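Local coordinates for protein type I polyketide synthase PikAII (Streptomyces venezuelae, PDB 3QP9) that probably epimerizes the alpha-substituent of beta-ketoacyl polyketide intermediates, as the C2-type, reduction-deficient ketoreductase of a modular polyketide synthase, at residues W152-G157 / I194-D199. Sequence-based numbering, arbitrary orientation.
Sequences WCVTHG and IDLPSD
The Trp152 indole meets Ile194 obliquely, its CE3 lying 3.5 Å from Ile194 CD1, while at the far end of the pair ND1 of the His156 imidazole donates a hydrogen bond to Ser198 O, which sits 32° out of the ring plane. Between them two adjacent parallel strands of a Rossmann-like subdomain, 151-156 and 190-196, run side by side, linked through helix 170-185 as a beta-alpha-beta unit. Their backbone ladder goes from Ile194 N to Cys153 O, then Thr155 N to Ile194 O and Leu196 N to Thr155 O (2.8 Å, nearly straight at 174°). Trp152 and Ile194 also pack on helix 202-212, and the edge-to-face partner of His156 is Trp116. Val154 and Leu196 share this face of the strands, where Val154 CG1 presses tightly on Leu196 CD1 at 3.4 Å. The opposite face carries the polar pair Thr155 and Asp195, both buried. Asp195 CG is anti to the backbone N (chi1 -177°), carrying the carboxylate toward the end of strand 151-156; OD1 forms a salt bridge with Arg224, and OD2 also accepts from Ala158 N. Trp176 NE1 bonds to Thr155 OG1, whose own proton goes to the anti lone pair of Asp195 OD2, 2.6 Å from OG1.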
ATOM      1  N   TRP A 152      12.531 -10.190   9.634  1.00 25.42           N
ATOM      2  CA  TRP A 152      11.638  -9.081  10.088  1.00 23.05           C
ATOM      3  C   TRP A 152      12.054  -7.751   9.408  1.00 26.95           C
ATOM      4  O   TRP A 152      13.255  -7.401   9.422  1.00 27.55           O
ATOM      5  CB  TRP A 152      11.725  -8.969  11.581  1.00 23.33           C
ATOM      6  CG  TRP A 152      11.034 -10.065  12.334  1.00 23.41           C
ATOM      7  CD1 TRP A 152      11.557 -11.317  12.652  1.00 27.03           C
ATOM      8  CD2 TRP A 152       9.709 -10.036  12.859  1.00 20.03           C
ATOM      9  NE1 TRP A 152      10.634 -12.026  13.393  1.00 29.04           N
ATOM     10  CE2 TRP A 152       9.500 -11.255  13.544  1.00 25.61           C
ATOM     11  CE3 TRP A 152       8.709  -9.046  12.910  1.00 24.49           C
ATOM     12  CZ2 TRP A 152       8.266 -11.566  14.180  1.00 27.56           C
ATOM     13  CZ3 TRP A 152       7.518  -9.314  13.548  1.00 23.67           C
ATOM     14  CH2 TRP A 152       7.317 -10.549  14.232  1.00 24.26           C
ATOM     15  N   CYS A 153      11.094  -6.990   8.845  1.00 28.41           N
ATOM     16  CA  CYS A 153      11.441  -5.709   8.172  1.00 28.57           C
ATOM     17  C   CYS A 153      10.938  -4.571   9.000  1.00 28.88           C
ATOM     18  O   CYS A 153       9.786  -4.528   9.330  1.00 27.78           O
ATOM     19  CB  CYS A 153      10.837  -5.633   6.742  1.00 27.42           C
ATOM     20  SG  CYS A 153      11.571  -6.865   5.625  1.00 31.89           S
ATOM     21  N   VAL A 154      11.823  -3.674   9.384  1.00 29.02           N
ATOM     22  CA  VAL A 154      11.462  -2.576  10.259  1.00 29.73           C
ATOM     23  C   VAL A 154      11.364  -1.291   9.476  1.00 31.51           C
ATOM     24  O   VAL A 154      12.255  -0.989   8.657  1.00 33.75           O
ATOM     25  CB  VAL A 154      12.443  -2.493  11.423  1.00 31.82           C
ATOM     26  CG1 VAL A 154      12.160  -1.276  12.322  1.00 29.86           C
ATOM     27  CG2 VAL A 154      12.340  -3.808  12.305  1.00 34.04           C
ATOM     28  N   THR A 155      10.263  -0.516   9.682  1.00 30.24           N
ATOM     29  CA  THR A 155      10.106   0.756   9.035  1.00 28.99           C
ATOM     30  C   THR A 155       9.947   1.808  10.130  1.00 29.95           C
ATOM     31  O   THR A 155       9.878   1.465  11.284  1.00 28.63           O
ATOM     32  CB  THR A 155       8.834   0.780   8.125  1.00 28.69           C
ATOM     33  OG1 THR A 155       7.670   0.435   8.934  1.00 28.63           O
ATOM     34  CG2 THR A 155       8.996  -0.181   6.905  1.00 30.65           C
ATOM     35  N   HIS A 156       9.922   3.101   9.769  1.00 30.83           N
ATOM     36  CA  HIS A 156       9.549   4.199  10.721  1.00 29.99           C
ATOM     37  C   HIS A 156       8.689   5.156   9.951  1.00 28.45           C
ATOM     38  O   HIS A 156       9.010   5.491   8.820  1.00 28.79           O
ATOM     39  CB  HIS A 156      10.811   4.915  11.342  1.00 31.46           C
ATOM     40  CG  HIS A 156      11.730   5.531  10.339  1.00 35.65           C
ATOM     41  ND1 HIS A 156      11.653   6.864   9.990  1.00 35.45           N
ATOM     42  CD2 HIS A 156      12.762   5.003   9.610  1.00 36.40           C
ATOM     43  CE1 HIS A 156      12.571   7.133   9.069  1.00 35.98           C
ATOM     44  NE2 HIS A 156      13.255   6.021   8.815  1.00 35.77           N
ATOM     45  N   GLY A 157       7.582   5.584  10.547  1.00 28.54           N
ATOM     46  CA  GLY A 157       6.653   6.545   9.891  1.00 27.36           C
ATOM     47  C   GLY A 157       5.829   5.944   8.734  1.00 27.97           C
ATOM     48  O   GLY A 157       5.250   6.680   7.966  1.00 29.34           O
ATOM     49  N   ILE A 194       7.396  -4.377  11.319  1.00 23.47           N
ATOM     50  CA  ILE A 194       7.298  -3.588  12.536  1.00 25.09           C
ATOM     51  C   ILE A 194       7.527  -2.163  12.183  1.00 26.62           C
ATOM     52  O   ILE A 194       8.549  -1.869  11.608  1.00 25.12           O
ATOM     53  CB  ILE A 194       8.343  -4.003  13.553  1.00 26.54           C
ATOM     54  CG1 ILE A 194       8.212  -5.495  13.863  1.00 29.54           C
ATOM     55  CG2 ILE A 194       8.228  -3.078  14.813  1.00 27.01           C
ATOM     56  CD1 ILE A 194       9.295  -6.095  14.729  1.00 23.49           C
ATOM     57  N   ASP A 195       6.643  -1.234  12.613  1.00 26.52           N
ATOM     58  CA  ASP A 195       6.887   0.177  12.289  1.00 27.98           C
ATOM     59  C   ASP A 195       7.194   0.959  13.567  1.00 29.68           C
ATOM     60  O   ASP A 195       6.390   0.943  14.485  1.00 28.92           O
ATOM     61  CB  ASP A 195       5.635   0.770  11.620  1.00 27.60           C
ATOM     62  CG  ASP A 195       5.824   2.216  11.179  1.00 31.58           C
ATOM     63  OD1 ASP A 195       5.138   3.088  11.779  1.00 34.20           O
ATOM     64  OD2 ASP A 195       6.732   2.452  10.341  1.00 31.03           O
ATOM     65  N   LEU A 196       8.331   1.648  13.585  1.00 29.76           N
ATOM     66  CA  LEU A 196       8.831   2.401  14.724  1.00 33.22           C
ATOM     67  C   LEU A 196       8.267   3.763  14.562  1.00 34.47           C
ATOM     68  O   LEU A 196       7.779   4.070  13.494  1.00 33.74           O
ATOM     69  CB  LEU A 196      10.370   2.428  14.745  1.00 32.89           C
ATOM     70  CG  LEU A 196      10.946   1.043  15.038  1.00 34.59           C
ATOM     71  CD1 LEU A 196      12.454   1.006  14.817  1.00 35.71           C
ATOM     72  CD2 LEU A 196      10.629   0.514  16.431  1.00 30.72           C
ATOM     73  N   PRO A 197       8.202   4.533  15.653  1.00 38.73           N
ATOM     74  CA  PRO A 197       7.635   5.887  15.552  1.00 42.57           C
ATOM     75  C   PRO A 197       8.463   6.703  14.537  1.00 47.09           C
ATOM     76  O   PRO A 197       9.712   6.551  14.533  1.00 48.30           O
ATOM     77  CB  PRO A 197       7.834   6.468  16.957  1.00 43.61           C
ATOM     78  CG  PRO A 197       8.036   5.286  17.918  1.00 39.19           C
ATOM     79  CD  PRO A 197       8.665   4.164  17.014  1.00 38.02           C
ATOM     80  N   SER A 198       7.832   7.584  13.739  1.00 49.61           N
ATOM     81  CA  SER A 198       8.588   8.342  12.681  1.00 52.39           C
ATOM     82  C   SER A 198      10.043   8.675  13.052  1.00 53.83           C
ATOM     83  O   SER A 198      10.907   8.610  12.199  1.00 54.50           O
ATOM     84  CB  SER A 198       7.891   9.636  12.239  1.00 52.67           C
ATOM     85  OG  SER A 198       6.519   9.422  11.956  1.00 55.74           O
ATOM     86  N   ASP A 199      10.295   9.024  14.315  1.00 55.95           N
ATOM     87  CA  ASP A 199      11.655   9.311  14.798  1.00 57.88           C
ATOM     88  C   ASP A 199      12.278   8.166  15.557  1.00 57.34           C
ATOM     89  O   ASP A 199      13.304   7.612  15.126  1.00 58.90           O
ATOM     90  CB  ASP A 199      11.723  10.643  15.572  1.00 58.81           C
ATOM     91  CG  ASP A 199      12.172  11.795  14.668  1.00 62.04           C
ATOM     92  OD1 ASP A 199      11.308  12.371  13.946  1.00 65.03           O
ATOM     93  OD2 ASP A 199      13.393  12.096  14.665  1.00 63.37           O
TER